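PDB 6IXO: myosin-2 from Saccharomyces cerevisiae, which carries organelles and proteins along polarized actin cables, gripping receptors on its cargo through the globular tail domain described here. Local coordinates for residues Q25-E29 with G30-G34; I44-K48 with R49-Y53; A228-T231 with T232-Y236; S332-Q336 with E337-Y341. All coordinates share one frame; numbering follows the deposited sequence. Where two conformers were deposited one is given.

Contact 1: residues Q25-E29 with G30-G34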
loop_
_atom_site.group_PDB
_atom_site.type_symbol
_atom_site.label_atom_id
_atom_site.label_comp_id
_atom_site.label_asym_id
_atom_site.label_seq_id
_atom_site.Cartn_x
_atom_site.Cartn_y
_atom_site.Cartn_z
ATOM N N GLN A 25 -23.079 17.567 -6.373
ATOM C CA GLN A 25 -22.918 16.932 -7.685
ATOM C C GLN A 25 -21.570 17.306 -8.334
ATOM O O GLN A 25 -20.841 16.450 -8.883
ATOM C CB GLN A 25 -24.104 17.327 -8.575
ATOM C CG GLN A 25 -24.294 16.438 -9.791
ATOM C CD GLN A 25 -23.458 16.876 -10.982
ATOM O OE1 GLN A 25 -23.033 18.038 -11.077
ATOM N NE2 GLN A 25 -23.214 15.943 -11.902
ATOM N N GLU A 26 -21.238 18.588 -8.256
ATOM C CA GLU A 26 -19.928 19.096 -8.665
ATOM C C GLU A 26 -18.806 18.424 -7.972
ATOM O O GLU A 26 -17.827 18.029 -8.604
ATOM C CB GLU A 26 -19.819 20.617 -8.378
ATOM C CG GLU A 26 -20.203 21.465 -9.511
ATOM C CD GLU A 26 -19.961 22.982 -9.249
ATOM O OE1 GLU A 26 -18.990 23.344 -8.526
ATOM O OE2 GLU A 26 -20.742 23.788 -9.780
ATOM N N ILE A 27 -18.925 18.318 -6.654
ATOM C CA ILE A 27 -17.851 17.718 -5.870
ATOM C C ILE A 27 -17.723 16.229 -6.146
ATOM O O ILE A 27 -16.619 15.737 -6.413
ATOM C CB ILE A 27 -18.089 17.941 -4.363
ATOM C CG1 ILE A 27 -18.092 19.451 -4.046
ATOM C CG2 ILE A 27 -17.018 17.345 -3.567
ATOM C CD1 ILE A 27 -16.762 20.096 -4.252
ATOM N N THR A 28 -18.838 15.502 -6.096
ATOM C CA THR A 28 -18.720 14.041 -6.250
ATOM C C THR A 28 -18.412 13.625 -7.685
ATOM O O THR A 28 -17.579 12.728 -7.922
ATOM C CB THR A 28 -19.985 13.304 -5.755
ATOM O OG1 THR A 28 -21.120 13.710 -6.509
ATOM C CG2 THR A 28 -20.225 13.568 -4.276
ATOM N N GLU A 29 -19.058 14.253 -8.659
ATOM C CA GLU A 29 -18.849 13.833 -10.037
ATOM C C GLU A 29 -17.638 14.527 -10.673
ATOM O O GLU A 29 -16.917 13.912 -11.418
ATOM C CB GLU A 29 -20.114 14.083 -10.880
ATOM C CG GLU A 29 -21.380 13.412 -10.327
ATOM C CD GLU A 29 -21.258 11.877 -10.211
ATOM O OE1 GLU A 29 -20.864 11.217 -11.205
ATOM O OE2 GLU A 29 -21.557 11.338 -9.121
ATOM N N GLY A 30 -17.417 15.809 -10.383
ATOM C CA GLY A 30 -16.340 16.552 -11.020
ATOM C C GLY A 30 -15.000 16.431 -10.297
ATOM O O GLY A 30 -13.979 16.108 -10.889
ATOM N N LEU A 31 -14.992 16.712 -9.003
ATOM C CA LEU A 31 -13.728 16.775 -8.282
ATOM C C LEU A 31 -13.250 15.383 -7.891
ATOM O O LEU A 31 -12.077 15.026 -8.064
ATOM C CB LEU A 31 -13.876 17.638 -7.024
ATOM C CG LEU A 31 -12.591 17.774 -6.199
ATOM C CD1 LEU A 31 -11.546 18.546 -6.962
ATOM C CD2 LEU A 31 -12.894 18.431 -4.865
ATOM N N LEU A 32 -14.154 14.595 -7.331
ATOM C CA LEU A 32 -13.711 13.326 -6.780
ATOM C C LEU A 32 -13.634 12.234 -7.876
ATOM O O LEU A 32 -12.560 11.695 -8.127
ATOM C CB LEU A 32 -14.621 12.885 -5.643
ATOM C CG LEU A 32 -14.710 13.896 -4.491
ATOM C CD1 LEU A 32 -15.693 13.351 -3.473
ATOM C CD2 LEU A 32 -13.343 14.162 -3.841
ATOM N N LYS A 33 -14.745 11.899 -8.521
ATOM C CA LYS A 33 -14.683 10.832 -9.544
ATOM C C LYS A 33 -13.827 11.287 -10.716
ATOM O O LYS A 33 -13.265 10.474 -11.435
ATOM C CB LYS A 33 -16.079 10.440 -10.047
ATOM C CG LYS A 33 -16.954 9.804 -8.982
ATOM C CD LYS A 33 -18.256 9.307 -9.598
ATOM C CE LYS A 33 -19.272 8.948 -8.518
ATOM N NZ LYS A 33 -20.530 8.401 -9.101
ATOM N N GLY A 34 -13.691 12.604 -10.885
ATOM C CA GLY A 34 -12.965 13.148 -12.019
ATOM C C GLY A 34 -11.508 13.479 -11.715
ATOM O O GLY A 34 -10.864 14.195 -12.482
#

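Contact 2: residues I44-K48 with R49-Y53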
loop_
_atom_site.group_PDB
_atom_site.type_symbol
_atom_site.label_atom_id
_atom_site.label_comp_id
_atom_site.label_asym_id
_atom_site.label_seq_id
_atom_site.Cartn_x
_atom_site.Cartn_y
_atom_site.Cartn_z
ATOM N N ILE A 44 10.963 14.668 -11.159
ATOM C CA ILE A 44 9.701 15.355 -10.933
ATOM C C ILE A 44 9.638 16.067 -9.585
ATOM O O ILE A 44 9.953 15.495 -8.544
ATOM C CB ILE A 44 8.534 14.368 -11.057
ATOM C CG1 ILE A 44 8.417 13.942 -12.522
ATOM C CG2 ILE A 44 7.247 14.985 -10.525
ATOM C CD1 ILE A 44 7.231 13.133 -12.811
ATOM N N GLN A 45 9.230 17.330 -9.621
ATOM C CA GLN A 45 9.155 18.134 -8.411
ATOM C C GLN A 45 7.752 18.704 -8.228
ATOM O O GLN A 45 7.413 19.756 -8.758
ATOM C CB GLN A 45 10.207 19.246 -8.452
ATOM C CG GLN A 45 11.639 18.703 -8.404
ATOM C CD GLN A 45 12.698 19.766 -8.656
ATOM O OE1 GLN A 45 12.384 20.941 -8.859
ATOM N NE2 GLN A 45 13.963 19.352 -8.649
ATOM N N LEU A 46 6.935 17.976 -7.481
ATOM C CA LEU A 46 5.564 18.394 -7.201
ATOM C C LEU A 46 5.479 19.169 -5.921
ATOM O O LEU A 46 6.049 18.760 -4.909
ATOM C CB LEU A 46 4.635 17.178 -7.090
ATOM C CG LEU A 46 4.582 16.308 -8.325
ATOM C CD1 LEU A 46 3.671 15.108 -8.071
ATOM C CD2 LEU A 46 4.087 17.141 -9.484
ATOM N N SER A 47 4.750 20.278 -5.950
ATOM C CA SER A 47 4.354 20.917 -4.709
ATOM C C SER A 47 3.251 20.084 -4.058
ATOM O O SER A 47 2.588 19.277 -4.723
ATOM C CB SER A 47 3.865 22.339 -4.958
ATOM O OG SER A 47 2.621 22.275 -5.626
ATOM N N LYS A 48 3.030 20.285 -2.763
ATOM C CA LYS A 48 2.008 19.514 -2.074
ATOM C C LYS A 48 0.633 19.868 -2.622
ATOM O O LYS A 48 -0.238 19.013 -2.672
ATOM C CB LYS A 48 2.082 19.735 -0.561
ATOM C CG LYS A 48 3.290 19.037 0.049
ATOM C CD LYS A 48 3.498 19.325 1.526
ATOM C CE LYS A 48 4.744 18.593 2.027
ATOM N NZ LYS A 48 5.010 18.814 3.475
ATOM N N ARG A 49 0.443 21.115 -3.062
ATOM C CA ARG A 49 -0.888 21.488 -3.528
ATOM C C ARG A 49 -1.314 20.737 -4.810
ATOM O O ARG A 49 -2.501 20.554 -5.033
ATOM C CB ARG A 49 -0.989 23.012 -3.731
ATOM C CG ARG A 49 -0.447 23.525 -5.043
ATOM C CD ARG A 49 -0.469 25.058 -5.037
ATOM N NE ARG A 49 -0.283 25.631 -6.366
ATOM C CZ ARG A 49 -0.565 26.895 -6.677
ATOM N NH1 ARG A 49 -1.059 27.722 -5.757
ATOM N NH2 ARG A 49 -0.364 27.333 -7.912
ATOM N N ASP A 50 -0.358 20.295 -5.630
ATOM C CA ASP A 50 -0.659 19.520 -6.844
ATOM C C ASP A 50 -1.128 18.099 -6.518
ATOM O O ASP A 50 -1.802 17.449 -7.317
ATOM C CB ASP A 50 0.572 19.436 -7.757
ATOM C CG ASP A 50 1.025 20.797 -8.277
ATOM O OD1 ASP A 50 0.170 21.702 -8.425
ATOM O OD2 ASP A 50 2.243 20.949 -8.541
ATOM N N VAL A 51 -0.755 17.623 -5.338
ATOM C CA VAL A 51 -1.077 16.283 -4.915
ATOM C C VAL A 51 -2.394 16.265 -4.140
ATOM O O VAL A 51 -3.252 15.433 -4.381
ATOM C CB VAL A 51 0.042 15.682 -4.039
ATOM C CG1 VAL A 51 -0.362 14.296 -3.551
ATOM C CG2 VAL A 51 1.354 15.618 -4.838
ATOM N N VAL A 52 -2.563 17.197 -3.209
ATOM C CA VAL A 52 -3.754 17.111 -2.383
ATOM C C VAL A 52 -4.783 18.188 -2.762
ATOM O O VAL A 52 -5.475 18.695 -1.892
ATOM C CB VAL A 52 -3.377 17.185 -0.870
ATOM C CG1 VAL A 52 -2.550 15.877 -0.471
ATOM C CG2 VAL A 52 -2.606 18.458 -0.537
ATOM N N TYR A 53 -4.906 18.512 -4.055
ATOM C CA TYR A 53 -5.827 19.600 -4.435
ATOM C C TYR A 53 -7.300 19.241 -4.089
ATOM O O TYR A 53 -8.063 20.140 -3.672
ATOM C CB TYR A 53 -5.664 19.991 -5.931
ATOM C CG TYR A 53 -6.171 18.958 -6.908
ATOM C CD1 TYR A 53 -7.514 18.943 -7.296
ATOM C CD2 TYR A 53 -5.312 17.975 -7.447
ATOM C CE1 TYR A 53 -7.997 17.991 -8.172
ATOM C CE2 TYR A 53 -5.792 17.020 -8.337
ATOM C CZ TYR A 53 -7.135 17.024 -8.692
ATOM O OH TYR A 53 -7.644 16.064 -9.568
#

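Contact 3: residues A228-T231 with T232-Y236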
loop_
_atom_site.group_PDB
_atom_site.type_symbol
_atom_site.label_atom_id
_atom_site.label_comp_id
_atom_site.label_asym_id
_atom_site.label_seq_id
_atom_site.Cartn_x
_atom_site.Cartn_y
_atom_site.Cartn_z
ATOM N N ALA A 228 5.691 0.074 5.425
ATOM C CA ALA A 228 4.627 -0.908 5.749
ATOM C C ALA A 228 4.127 -1.579 4.490
ATOM O O ALA A 228 3.961 -2.797 4.436
ATOM C CB ALA A 228 3.424 -0.172 6.505
ATOM N N VAL A 229 3.860 -0.774 3.473
ATOM C CA VAL A 229 3.293 -1.310 2.247
ATOM C C VAL A 229 4.255 -2.315 1.614
ATOM O O VAL A 229 3.889 -3.432 1.251
ATOM C CB VAL A 229 3.013 -0.191 1.243
ATOM C CG1 VAL A 229 2.729 -0.795 -0.162
ATOM C CG2 VAL A 229 1.842 0.686 1.765
ATOM N N VAL A 230 5.516 -1.926 1.502
ATOM C CA VAL A 230 6.437 -2.807 0.799
ATOM C C VAL A 230 6.796 -4.055 1.598
ATOM O O VAL A 230 6.938 -5.162 1.029
ATOM C CB VAL A 230 7.726 -2.013 0.419
ATOM C CG1 VAL A 230 8.798 -2.997 -0.153
ATOM C CG2 VAL A 230 7.337 -0.980 -0.637
ATOM N N THR A 231 6.943 -3.926 2.914
ATOM C CA THR A 231 7.197 -5.082 3.776
ATOM C C THR A 231 6.053 -6.099 3.667
ATOM O O THR A 231 6.251 -7.334 3.601
ATOM C CB THR A 231 7.361 -4.619 5.246
ATOM O OG1 THR A 231 8.613 -3.934 5.378
ATOM C CG2 THR A 231 7.326 -5.809 6.196
ATOM N N THR A 232 4.826 -5.570 3.680
ATOM C CA THR A 232 3.641 -6.460 3.518
ATOM C C THR A 232 3.704 -7.169 2.166
ATOM O O THR A 232 3.503 -8.385 2.064
ATOM C CB THR A 232 2.310 -5.667 3.627
ATOM O OG1 THR A 232 2.217 -5.096 4.929
ATOM C CG2 THR A 232 1.081 -6.590 3.396
ATOM N N LEU A 233 4.053 -6.434 1.125
ATOM C CA LEU A 233 4.056 -7.050 -0.209
ATOM C C LEU A 233 5.209 -8.052 -0.419
ATOM O O LEU A 233 5.021 -9.094 -1.076
ATOM C CB LEU A 233 4.113 -5.968 -1.289
ATOM C CG LEU A 233 2.821 -5.111 -1.331
ATOM C CD1 LEU A 233 2.952 -4.001 -2.366
ATOM C CD2 LEU A 233 1.513 -5.935 -1.607
ATOM N N LEU A 234 6.390 -7.728 0.099
ATOM C CA LEU A 234 7.532 -8.652 0.015
ATOM C C LEU A 234 7.265 -9.955 0.763
ATOM O O LEU A 234 7.570 -11.052 0.267
ATOM C CB LEU A 234 8.796 -7.996 0.595
ATOM C CG LEU A 234 9.321 -6.834 -0.245
ATOM C CD1 LEU A 234 10.430 -6.112 0.503
ATOM C CD2 LEU A 234 9.813 -7.322 -1.646
ATOM N N ASN A 235 6.746 -9.846 1.986
ATOM C CA ASN A 235 6.345 -11.059 2.722
ATOM C C ASN A 235 5.369 -11.909 1.924
ATOM O O ASN A 235 5.437 -13.168 1.942
ATOM C CB ASN A 235 5.703 -10.725 4.065
ATOM C CG ASN A 235 6.739 -10.364 5.106
ATOM O OD1 ASN A 235 7.771 -10.999 5.165
ATOM N ND2 ASN A 235 6.443 -9.368 5.956
ATOM N N TYR A 236 4.457 -11.210 1.259
ATOM C CA TYR A 236 3.435 -11.835 0.430
ATOM C C TYR A 236 4.089 -12.576 -0.753
ATOM O O TYR A 236 3.795 -13.733 -1.014
ATOM C CB TYR A 236 2.461 -10.796 -0.115
ATOM C CG TYR A 236 1.231 -11.429 -0.765
ATOM C CD1 TYR A 236 0.218 -11.984 0.022
ATOM C CD2 TYR A 236 1.069 -11.424 -2.147
ATOM C CE1 TYR A 236 -0.942 -12.574 -0.574
ATOM C CE2 TYR A 236 -0.110 -11.964 -2.767
ATOM C CZ TYR A 236 -1.070 -12.562 -1.970
ATOM O OH TYR A 236 -2.198 -13.065 -2.558
#

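Contact 4: residues S332-Q336 with E337-Y341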
loop_
_atom_site.group_PDB
_atom_site.type_symbol
_atom_site.label_atom_id
_atom_site.label_comp_id
_atom_site.label_asym_id
_atom_site.label_seq_id
_atom_site.Cartn_x
_atom_site.Cartn_y
_atom_site.Cartn_z
ATOM N N SER A 332 25.942 -36.286 -9.003
ATOM C CA SER A 332 25.774 -37.450 -8.114
ATOM C C SER A 332 24.385 -37.452 -7.492
ATOM O O SER A 332 23.900 -36.410 -7.059
ATOM C CB SER A 332 26.821 -37.453 -7.010
ATOM O OG SER A 332 28.121 -37.470 -7.574
ATOM N N PRO A 333 23.728 -38.626 -7.421
ATOM C CA PRO A 333 22.408 -38.669 -6.757
ATOM C C PRO A 333 22.531 -38.327 -5.275
ATOM O O PRO A 333 23.587 -38.562 -4.690
ATOM C CB PRO A 333 21.972 -40.149 -6.917
ATOM C CG PRO A 333 22.898 -40.743 -7.824
ATOM C CD PRO A 333 24.201 -39.973 -7.774
ATOM N N ILE A 334 21.483 -37.793 -4.665
ATOM C CA ILE A 334 21.465 -37.636 -3.211
ATOM C C ILE A 334 21.404 -39.020 -2.553
ATOM O O ILE A 334 20.450 -39.745 -2.785
ATOM C CB ILE A 334 20.276 -36.798 -2.756
ATOM C CG1 ILE A 334 20.416 -35.385 -3.333
ATOM C CG2 ILE A 334 20.243 -36.699 -1.234
ATOM C CD1 ILE A 334 19.232 -34.493 -3.085
ATOM N N PRO A 335 22.407 -39.377 -1.727
ATOM C CA PRO A 335 22.464 -40.746 -1.190
ATOM C C PRO A 335 21.275 -41.095 -0.306
ATOM O O PRO A 335 20.694 -40.210 0.327
ATOM C CB PRO A 335 23.761 -40.760 -0.365
ATOM C CG PRO A 335 24.565 -39.627 -0.886
ATOM C CD PRO A 335 23.560 -38.574 -1.286
ATOM N N GLN A 336 20.948 -42.389 -0.244
ATOM C CA GLN A 336 19.802 -42.855 0.525
ATOM C C GLN A 336 20.003 -42.528 1.987
ATOM O O GLN A 336 19.068 -42.096 2.670
ATOM C CB GLN A 336 19.593 -44.359 0.330
ATOM C CG GLN A 336 19.259 -44.698 -1.104
ATOM C CD GLN A 336 18.053 -43.908 -1.582
ATOM O OE1 GLN A 336 16.975 -44.035 -1.020
ATOM N NE2 GLN A 336 18.239 -43.068 -2.599
ATOM N N GLU A 337 21.240 -42.731 2.440
ATOM C CA GLU A 337 21.688 -42.372 3.779
ATOM C C GLU A 337 21.237 -40.941 4.159
ATOM O O GLU A 337 20.791 -40.681 5.278
ATOM C CB GLU A 337 23.214 -42.491 3.861
ATOM C CG GLU A 337 23.802 -43.781 3.216
ATOM C CD GLU A 337 24.225 -43.627 1.740
ATOM O OE1 GLU A 337 23.622 -44.285 0.856
ATOM O OE2 GLU A 337 25.184 -42.869 1.468
ATOM N N ILE A 338 21.338 -40.015 3.218
ATOM C CA ILE A 338 20.993 -38.634 3.528
ATOM C C ILE A 338 19.465 -38.466 3.536
ATOM O O ILE A 338 18.923 -37.781 4.407
ATOM C CB ILE A 338 21.689 -37.655 2.549
ATOM C CG1 ILE A 338 23.010 -37.132 3.145
ATOM C CG2 ILE A 338 20.799 -36.433 2.254
ATOM C CD1 ILE A 338 23.957 -38.154 3.753
ATOM N N LEU A 339 18.765 -39.132 2.616
ATOM C CA LEU A 339 17.303 -39.046 2.595
ATOM C C LEU A 339 16.703 -39.619 3.879
ATOM O O LEU A 339 15.739 -39.080 4.418
ATOM C CB LEU A 339 16.719 -39.767 1.369
ATOM C CG LEU A 339 16.955 -39.151 -0.023
ATOM C CD1 LEU A 339 16.369 -40.025 -1.127
ATOM C CD2 LEU A 339 16.375 -37.726 -0.124
ATOM N N ARG A 340 17.274 -40.700 4.400
ATOM C CA ARG A 340 16.707 -41.274 5.613
ATOM C C ARG A 340 17.112 -40.433 6.818
ATOM O O ARG A 340 16.366 -40.340 7.786
ATOM C CB ARG A 340 17.116 -42.755 5.787
ATOM C CG ARG A 340 18.502 -43.042 6.338
ATOM C CD ARG A 340 18.717 -44.584 6.469
ATOM N NE ARG A 340 18.065 -45.286 5.364
ATOM C CZ ARG A 340 18.699 -45.842 4.333
ATOM N NH1 ARG A 340 20.027 -45.829 4.269
ATOM N NH2 ARG A 340 18.000 -46.431 3.369
ATOM N N TYR A 341 18.280 -39.803 6.757
ATOM C CA TYR A 341 18.678 -38.892 7.822
ATOM C C TYR A 341 17.676 -37.750 7.955
ATOM O O TYR A 341 17.221 -37.412 9.057
ATOM C CB TYR A 341 20.065 -38.331 7.557
ATOM C CG TYR A 341 20.572 -37.403 8.641
ATOM C CD1 TYR A 341 20.669 -37.831 9.955
ATOM C CD2 TYR A 341 20.985 -36.112 8.345
ATOM C CE1 TYR A 341 21.150 -36.993 10.950
ATOM C CE2 TYR A 341 21.470 -35.263 9.335
ATOM C CZ TYR A 341 21.548 -35.713 10.638
ATOM O OH TYR A 341 22.024 -34.889 11.634
HETATM O O HOH W 1 22.841 -44.333 -1.735
#

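Contact 1: residues Q25-E29 with G30-G34
The carboxylate of Glu29 meets the ammonium of Lys33 in a salt bridge, Lys33 NZ taking the syn lone pair of Glu29 OE2 from 3.1 Å away. The two chains run side by side in the same direction. Glu29 bends at its second torsion (chi2 -59°), while Lys33 stays extended beyond CG and passes its CE 3.4 Å from Glu29 OE2. Long, oppositely charged chains suit this exposed side. A second flat group, the peptide carbonyl of Glu26, takes two donors: Leu31 N approaches Glu26 O in the carbonyl plane at 3.2 Å, whereas Gly30 N reaches the same oxygen at 2.9 Å from above that plane. This sharing of one acceptor comes where helix 20-32 widens into pi-type turns near its end. The wider spacing carries on as Leu32 N bonds to Ile27 O at 2.9 Å and Lys33 N to Thr28 O at 3.0 Å, each donor five residues after its acceptor. On the buried side, branched Ile27 fills the space beside two leucines, its CD1 near Leu31 CD2 and its CG2 4.2 Å from Leu32 CD1. Phe77 of helix 71-90 and Leu58 of helix 53-67 also touch Ile27. Glu26 sends its carboxylate away from this turn, OE2 and OE1 accepting from the backbone N-H groups of Ser404 and Thr405 at the start of helix 403-415.

Contact 2: residues I44-K48 with R49-Y53
Ser47 and Lys48 meet Asp50, Val51 and Val52 round one short helical turn, a local contact where the loop after helix 20-32 coils up just before helix 53-67. Backbone bonds reach three residues back and, for Val52, four. Asp50 N reaches Ser47 O at 3.2 Å and Val51 N reaches Lys48 O at 3.1 Å, both from well above the carbonyl plane. Val52 N comes to the same Lys48 O almost head-on at 3.0 Å, so that oxygen is held by two donors. Ser47 OG, placed between its backbone N and carbonyl carbon (chi1 70°), gives a weak hydrogen bond of 3.2 Å to Asp50 OD2. It also lies 3.4 Å from Arg49 CG, whose chain starts alongside the serine and then extends away to a cation-pi contact with Tyr395. On the inner side Leu46 crosses Val51 at about a right angle, CD1 to CG2 at 4.0 Å; apolar residues suit this place, as Leu46 also touches Phe219 and Val51 touches Ala106 of helix 97-124. The spacing of Ser47 and Asp50 resembles that of a capping box, although here the serine hydroxyl turns to the carboxylate and not to the Asp50 N-H. Leu46 and Val51, one residue before the serine and four after it, are spaced and packed as in a hydrophobic staple, consistent with Ser47 capping this weakly bonded turn.

Contact 3: residues A228-T231 with T232-Y236
Leu234 N donates to Val230 O at 2.8 Å, the N-H pointing at the oxygen with an angle of 167°. It is the shortest bond in a regular run of alpha-helical i to i+4 bonds within helix 223-247, in the DIL region of the cargo-binding tail. Thr232 N to Ala228 O and Leu233 N to Val229 O, each 3.0 Å, repeat the pattern. Val230 and Leu234 run alongside each other. With CG1 anti to its backbone N (chi1 172°), Val230 brings that methyl 3.6 Å from Leu234 CD1. One residue back along the helix, Val229 CG1 lies 3.9 Å from Leu233 CD1, and these two chains also share a direction. Valine holds its branches close to the backbone and leucine reaches farther out, which fits them to a buried face: Leu233 and Leu234 both touch Phe209 of helix 202-218, and Leu234 also meets Cys282. An alanine in place of Leu234 is likely to open a gap beside Val230 CG1 and strip Phe209 and Cys282 of an apolar neighbour. The more polar side carries threonines and an asparagine. In the conformer given, Thr231 OG1 bonds back to His227 O in the preceding turn of the helix, while Thr232 sets its OG1 2.9 Å from Ala228 O.

Contact 4: residues S332-Q336 with E337-Y341
Pro335 O accepts from both Ile338 N, at 3.0 Å from above the carbonyl plane, and Leu339 N, at 3.2 Å within it, as the chain enters helix 336-350 with Pro335 as N-cap. The opening turn carries a hydrophobic staple: Ile334, just before the cap, places CG2 4.2 Å from Leu339 CD2, and the two side chains cross at about a right angle. The same CG2 packs closer, 3.5 Å, against Ile338 CG2. Both Ile334 and Leu339 also touch Ile322 of helix 315-323, so a lysine at Leu339 would probably deprive Ile334 and Ile322 of a shared apolar neighbour and bring a charge beside them. Proline suits the cap because its ring holds phi near -63°, in keeping with the extended entry, and its missing N-H costs no helix bond. Glu337 suits the first turn, where its negative charge probably interacts well with the helix start. Bent at its second torsion, it crosses the proline, OE2 3.1 Å from Pro335 CB; one water accepts from Gln336 N and donates to Glu337 OE1 at 2.7 Å. Arg340 N bonds to Gln336 O at 2.9 Å. Arg340 bends at its third torsion (chi3 36°) and lays one guanidinium face over that oxygen, with CZ 4.1 Å from Gln336 O.

The four contacts follow one another along an all-helical, elongated tail domain. Contacts 1 and 2 belong to neighbouring parts of the chain, with centres about 19 Å apart, and they touch: Leu31 CD1 packs 3.8 Å from Tyr53 CE1, joining the end of helix 20-32 to the start of helix 53-67. Contact 3, on helix 223-247, lies near the middle of the chain, its centre about 26 Å from that of contact 2. The centres of contact 3 and contact 4 are about 37 Å apart. Contact 4 opens helix 336-350 and lies about 67 Å from contact 1, centre to centre, on the opposite side of the chain's centre. The contacts are thus spread along the cargo-binding domain, from near its N-terminal helices to helix 336-350.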